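Local structure of HAT1-interacting factor 1 (Saccharomyces cerevisiae, 4NQ0) at residues His16-Asp21 with Ser51-Gly56; Ile245-Glu250 with Glu283-Asp288. The protein chaperones histones H3 and H4 as part of the nuclear HAT-B acetyltransferase complex, also binds H2A-H2B, and takes part in chromatin assembly and telomere silencing. All blocks are in the same frame, centred on the assembly; numbering follows the deposited sequence.

Contact 1 (His16-Asp21 with Ser51-Gly56)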
loop_
_atom_site.group_PDB
_atom_site.type_symbol
_atom_site.label_atom_id
_atom_site.label_comp_id
_atom_site.label_asym_id
_atom_site.label_seq_id
_atom_site.Cartn_x
_atom_site.Cartn_y
_atom_site.Cartn_z
ATOM N N HIS A 16 11.230 -11.878 -25.949
ATOM C CA HIS A 16 9.997 -11.245 -26.405
ATOM C C HIS A 16 8.758 -12.148 -26.235
ATOM O O HIS A 16 7.713 -11.697 -25.788
ATOM C CB HIS A 16 10.101 -10.849 -27.862
ATOM C CG HIS A 16 8.833 -10.275 -28.390
ATOM N ND1 HIS A 16 8.379 -9.025 -28.024
ATOM C CD2 HIS A 16 7.885 -10.799 -29.203
ATOM C CE1 HIS A 16 7.224 -8.789 -28.618
ATOM N NE2 HIS A 16 6.902 -9.848 -29.340
ATOM N N LYS A 17 8.892 -13.411 -26.630
ATOM C CA LYS A 17 7.833 -14.414 -26.459
ATOM C C LYS A 17 7.429 -14.536 -24.995
ATOM O O LYS A 17 6.241 -14.552 -24.667
ATOM C CB LYS A 17 8.302 -15.783 -26.944
ATOM C CG LYS A 17 8.557 -15.898 -28.450
ATOM C CD LYS A 17 9.237 -17.237 -28.767
ATOM C CE LYS A 17 9.882 -17.274 -30.154
ATOM N NZ LYS A 17 8.898 -17.123 -31.261
ATOM N N VAL A 18 8.424 -14.617 -24.118
ATOM C CA VAL A 18 8.173 -14.663 -22.678
ATOM C C VAL A 18 7.478 -13.385 -22.203
ATOM O O VAL A 18 6.512 -13.447 -21.446
ATOM C CB VAL A 18 9.467 -14.881 -21.877
ATOM C CG1 VAL A 18 9.220 -14.660 -20.395
ATOM C CG2 VAL A 18 10.032 -16.299 -22.127
ATOM N N GLN A 19 7.961 -12.237 -22.669
ATOM C CA GLN A 19 7.380 -10.940 -22.307
ATOM C C GLN A 19 5.887 -10.867 -22.650
ATOM O O GLN A 19 5.061 -10.525 -21.802
ATOM C CB GLN A 19 8.135 -9.812 -23.031
ATOM C CG GLN A 19 7.543 -8.431 -22.866
ATOM C CD GLN A 19 7.647 -7.915 -21.452
ATOM O OE1 GLN A 19 6.646 -7.543 -20.835
ATOM N NE2 GLN A 19 8.868 -7.880 -20.923
ATOM N N ILE A 20 5.562 -11.193 -23.897
ATOM C CA ILE A 20 4.182 -11.157 -24.387
ATOM C C ILE A 20 3.272 -12.110 -23.601
ATOM O O ILE A 20 2.163 -11.730 -23.207
ATOM C CB ILE A 20 4.122 -11.468 -25.905
ATOM C CG1 ILE A 20 4.571 -10.233 -26.700
ATOM C CG2 ILE A 20 2.703 -11.877 -26.332
ATOM N N ASP A 21 3.755 -13.324 -23.344
ATOM C CA ASP A 21 2.994 -14.290 -22.542
ATOM C C ASP A 21 2.703 -13.759 -21.134
ATOM O O ASP A 21 1.578 -13.889 -20.632
ATOM C CB ASP A 21 3.748 -15.622 -22.450
ATOM C CG ASP A 21 3.138 -16.579 -21.429
ATOM O OD1 ASP A 21 2.246 -17.365 -21.814
ATOM O OD2 ASP A 21 3.566 -16.564 -20.252
ATOM N N SER A 51 7.402 -20.232 -13.844
ATOM C CA SER A 51 7.871 -20.645 -15.157
ATOM C C SER A 51 8.650 -19.573 -15.911
ATOM O O SER A 51 9.088 -19.829 -17.027
ATOM C CB SER A 51 6.703 -21.161 -16.011
ATOM O OG SER A 51 6.454 -22.526 -15.720
ATOM N N LEU A 52 8.831 -18.387 -15.332
ATOM C CA LEU A 52 9.671 -17.374 -15.986
ATOM C C LEU A 52 11.129 -17.817 -15.899
ATOM O O LEU A 52 11.544 -18.360 -14.875
ATOM C CB LEU A 52 9.545 -16.012 -15.311
ATOM C CG LEU A 52 8.227 -15.265 -15.445
ATOM C CD1 LEU A 52 8.185 -14.141 -14.420
ATOM C CD2 LEU A 52 8.042 -14.729 -16.860
ATOM N N PRO A 53 11.910 -17.585 -16.962
ATOM C CA PRO A 53 13.345 -17.886 -16.878
ATOM C C PRO A 53 14.034 -17.071 -15.781
ATOM O O PRO A 53 13.681 -15.911 -15.553
ATOM C CB PRO A 53 13.878 -17.496 -18.261
ATOM C CG PRO A 53 12.845 -16.626 -18.858
ATOM C CD PRO A 53 11.534 -17.068 -18.287
ATOM N N LYS A 54 15.008 -17.683 -15.112
ATOM C CA LYS A 54 15.615 -17.095 -13.918
ATOM C C LYS A 54 16.652 -16.003 -14.205
ATOM O O LYS A 54 17.033 -15.274 -13.288
ATOM C CB LYS A 54 16.243 -18.188 -13.043
ATOM N N ASP A 55 17.111 -15.873 -15.452
ATOM C CA ASP A 55 18.091 -14.831 -15.778
ATOM C C ASP A 55 17.633 -13.856 -16.869
ATOM O O ASP A 55 17.064 -14.258 -17.879
ATOM C CB ASP A 55 19.426 -15.461 -16.181
ATOM C CG ASP A 55 20.601 -14.512 -15.985
ATOM N N GLY A 56 17.879 -12.566 -16.639
ATOM C CA GLY A 56 17.796 -11.549 -17.692
ATOM C C GLY A 56 16.424 -10.997 -18.047
ATOM O O GLY A 56 16.274 -10.360 -19.097
#

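Contact 2 (Ile245-Glu250 with Glu283-Asp288)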
loop_
_atom_site.group_PDB
_atom_site.type_symbol
_atom_site.label_atom_id
_atom_site.label_comp_id
_atom_site.label_asym_id
_atom_site.label_seq_id
_atom_site.Cartn_x
_atom_site.Cartn_y
_atom_site.Cartn_z
ATOM N N ILE A 245 -3.507 -4.510 4.658
ATOM C CA ILE A 245 -3.256 -5.885 5.120
ATOM C C ILE A 245 -2.791 -5.913 6.579
ATOM O O ILE A 245 -3.294 -6.689 7.394
ATOM C CB ILE A 245 -2.205 -6.589 4.246
ATOM C CG1 ILE A 245 -2.743 -6.812 2.833
ATOM C CG2 ILE A 245 -1.794 -7.937 4.864
ATOM C CD1 ILE A 245 -1.682 -7.235 1.831
ATOM N N GLU A 246 -1.835 -5.051 6.906
ATOM C CA GLU A 246 -1.314 -4.986 8.270
ATOM C C GLU A 246 -2.409 -4.583 9.254
ATOM O O GLU A 246 -2.491 -5.140 10.335
ATOM C CB GLU A 246 -0.122 -4.031 8.346
ATOM C CG GLU A 246 1.097 -4.550 7.608
ATOM C CD GLU A 246 2.169 -3.508 7.388
ATOM O OE1 GLU A 246 1.840 -2.318 7.157
ATOM O OE2 GLU A 246 3.356 -3.887 7.442
ATOM N N ARG A 247 -3.255 -3.636 8.865
ATOM C CA ARG A 247 -4.427 -3.265 9.665
ATOM C C ARG A 247 -5.340 -4.476 9.898
ATOM O O ARG A 247 -5.733 -4.769 11.031
ATOM C CB ARG A 247 -5.212 -2.140 8.976
ATOM C CG ARG A 247 -6.331 -1.545 9.825
ATOM C CD ARG A 247 -7.056 -0.404 9.131
ATOM N NE ARG A 247 -7.606 -0.792 7.826
ATOM C CZ ARG A 247 -8.445 -0.048 7.102
ATOM N NH1 ARG A 247 -8.872 -0.500 5.924
ATOM N NH2 ARG A 247 -8.871 1.133 7.545
ATOM N N GLU A 248 -5.655 -5.189 8.824
ATOM C CA GLU A 248 -6.456 -6.405 8.930
ATOM C C GLU A 248 -5.790 -7.430 9.848
ATOM O O GLU A 248 -6.471 -8.130 10.598
ATOM C CB GLU A 248 -6.692 -7.023 7.546
ATOM C CG GLU A 248 -7.717 -8.157 7.533
ATOM C CD GLU A 248 -9.104 -7.698 7.938
ATOM O OE1 GLU A 248 -9.501 -6.576 7.550
ATOM O OE2 GLU A 248 -9.800 -8.464 8.647
ATOM N N ALA A 249 -4.461 -7.511 9.798
ATOM C CA ALA A 249 -3.714 -8.452 10.640
ATOM C C ALA A 249 -3.441 -7.914 12.050
ATOM O O ALA A 249 -2.688 -8.529 12.801
ATOM C CB ALA A 249 -2.394 -8.844 9.962
ATOM N N GLU A 250 -4.038 -6.766 12.381
ATOM C CA GLU A 250 -3.916 -6.109 13.685
ATOM C C GLU A 250 -2.521 -5.568 14.017
ATOM O O GLU A 250 -2.218 -5.291 15.176
ATOM C CB GLU A 250 -4.419 -7.024 14.810
ATOM C CG GLU A 250 -5.927 -7.190 14.822
ATOM C CD GLU A 250 -6.394 -8.058 15.974
ATOM O OE1 GLU A 250 -5.944 -9.220 16.070
ATOM O OE2 GLU A 250 -7.202 -7.569 16.787
ATOM N N GLU A 283 -4.561 10.142 4.393
ATOM C CA GLU A 283 -4.736 10.864 5.656
ATOM C C GLU A 283 -5.803 10.221 6.514
ATOM O O GLU A 283 -5.612 10.066 7.714
ATOM C CB GLU A 283 -5.109 12.323 5.430
ATOM C CG GLU A 283 -4.039 13.154 4.739
ATOM C CD GLU A 283 -2.982 13.712 5.680
ATOM O OE1 GLU A 283 -2.900 13.252 6.848
ATOM O OE2 GLU A 283 -2.229 14.616 5.224
ATOM N N PHE A 284 -6.925 9.831 5.913
ATOM C CA PHE A 284 -8.004 9.206 6.694
ATOM C C PHE A 284 -7.599 7.829 7.211
ATOM O O PHE A 284 -7.909 7.467 8.363
ATOM C CB PHE A 284 -9.298 9.101 5.882
ATOM C CG PHE A 284 -10.357 8.261 6.546
ATOM C CD1 PHE A 284 -11.076 8.753 7.623
ATOM C CD2 PHE A 284 -10.612 6.974 6.108
ATOM C CE1 PHE A 284 -12.033 7.971 8.260
ATOM C CE2 PHE A 284 -11.575 6.184 6.726
ATOM C CZ PHE A 284 -12.286 6.686 7.807
ATOM N N LEU A 285 -6.927 7.045 6.368
ATOM C CA LEU A 285 -6.517 5.694 6.777
ATOM C C LEU A 285 -5.539 5.734 7.951
ATOM O O LEU A 285 -5.612 4.901 8.847
ATOM C CB LEU A 285 -5.934 4.916 5.589
ATOM C CG LEU A 285 -6.922 4.529 4.484
ATOM C CD1 LEU A 285 -6.174 4.038 3.232
ATOM C CD2 LEU A 285 -7.927 3.475 4.952
ATOM N N VAL A 286 -4.640 6.707 7.946
ATOM C CA VAL A 286 -3.763 6.978 9.087
ATOM C C VAL A 286 -4.570 7.141 10.379
ATOM O O VAL A 286 -4.282 6.482 11.376
ATOM C CB VAL A 286 -2.905 8.236 8.847
ATOM C CG1 VAL A 286 -2.303 8.764 10.167
ATOM C CG2 VAL A 286 -1.805 7.945 7.811
ATOM N N CYS A 287 -5.593 7.996 10.340
ATOM C CA CYS A 287 -6.447 8.248 11.503
ATOM C C CYS A 287 -7.235 7.026 11.941
ATOM O O CYS A 287 -7.387 6.777 13.144
ATOM C CB CYS A 287 -7.412 9.406 11.214
ATOM S SG CYS A 287 -6.530 10.953 10.948
ATOM N N ASP A 288 -7.739 6.268 10.971
ATOM C CA ASP A 288 -8.522 5.086 11.272
ATOM C C ASP A 288 -7.675 4.009 11.963
ATOM O O ASP A 288 -8.151 3.350 12.874
ATOM C CB ASP A 288 -9.177 4.510 10.014
ATOM C CG ASP A 288 -10.454 3.753 10.330
ATOM O OD1 ASP A 288 -11.436 4.404 10.736
ATOM O OD2 ASP A 288 -10.474 2.514 10.177
#

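Contact 1 (His16-Asp21 with Ser51-Gly56)
V18 meets L52 and P53 in a small apolar contact at the surface of this all-helical TPR protein, near the N-terminal end of the modelled chain. It joins the early part of helix 14-34 to the loop that follows helix 38-51 and leads to helix 61-77. Helices 14-34 and 38-51 follow each other through a short turn, as in a helical hairpin. The contact sits at the end of the pair away from the connecting turn, where the chain has just left the second helix. It buries 107 Å² in all.

V18 carries the packing from 16-21. Its CB points at the loop. CG1 lies anti to the backbone N (chi1 169°), which puts this branch within reach of both loop side chains. CG2 lies anti to the carbonyl carbon and stays farther off, 4.2 Å from P53 CD.

The two loop residues approach V18 differently. L52 crosses the valine at a slant and offers one branch, CD2. P53 meets it tip to tip and offers CD, the ring carbon next to its nitrogen. Only carbon atoms meet here, so the contact is apolar.

Other loop residues extend the patch. V18 also touches L57, and L52 rests on P59. V18 sits on a helical turn in which I20 N bonds H16 O and D21 N bonds K17 O. At the centre, V18 CG1 is 3.7 Å from L52 CD2 and 3.9 Å from P53 CD.

Contact 2 (Ile245-Glu250 with Glu283-Asp288)
R247 reaches from the last turns of helix 229-248 to L285 and D288 on helix 273-290. The ionic part is a long salt bridge, with R247 NH2 3.4 Å from D288 OD2. With one N-O approach and planes 76° apart, this is not a two-pronged, coplanar pairing. R247 has CG anti to the backbone N (chi1 -172°) and bends at chi3 (56°), which turns the guanidinium to its partners. Each charge also has a long, weak ion pair, R247 with D244 and D288 with R291.

The apolar part is L285. Its CD2 methyl lies 3.6 Å from R247 NH2, and the two side chains cross at about a right angle. Y259 of helix 252-266 touches both R247 and L285. An alanine in place of R247 would probably leave D288 without this ion pair and the CD2 side of L285 less covered.

The backbone closes the first helix just beyond R247. E250, with positive phi, is the C-prime residue of a Schellman motif, and its N bonds R247 O at 2.9 Å. A long side chain thus spans two helices, consistent with the packed helices of a TPR array; helices 229-248 and 252-266 lie in the predicted TPR 2.

How the contacts relate
Contact 1 and contact 2 come in series along the chain: 16-21 with 51-56 is complete before 245-250 with 283-288 begins. Their centres lie 36 Å apart, on opposite sides of the chain's centre, and their nearest atoms are about 20 Å apart. They share no helix. Contact 1 joins helix 14-34 to the loop between helices 38-51 and 61-77; contact 2 bridges helices 229-248 and 273-290, past the unmodelled segment 80-159. Contact 1 lies at the surface; contact 2 is partly buried. L285 and D288 of contact 2 lie in the H2A-H2B-interacting region 248-332, R247 just before it. Contact 1 lies outside, so the two belong to separate parts of the chaperone.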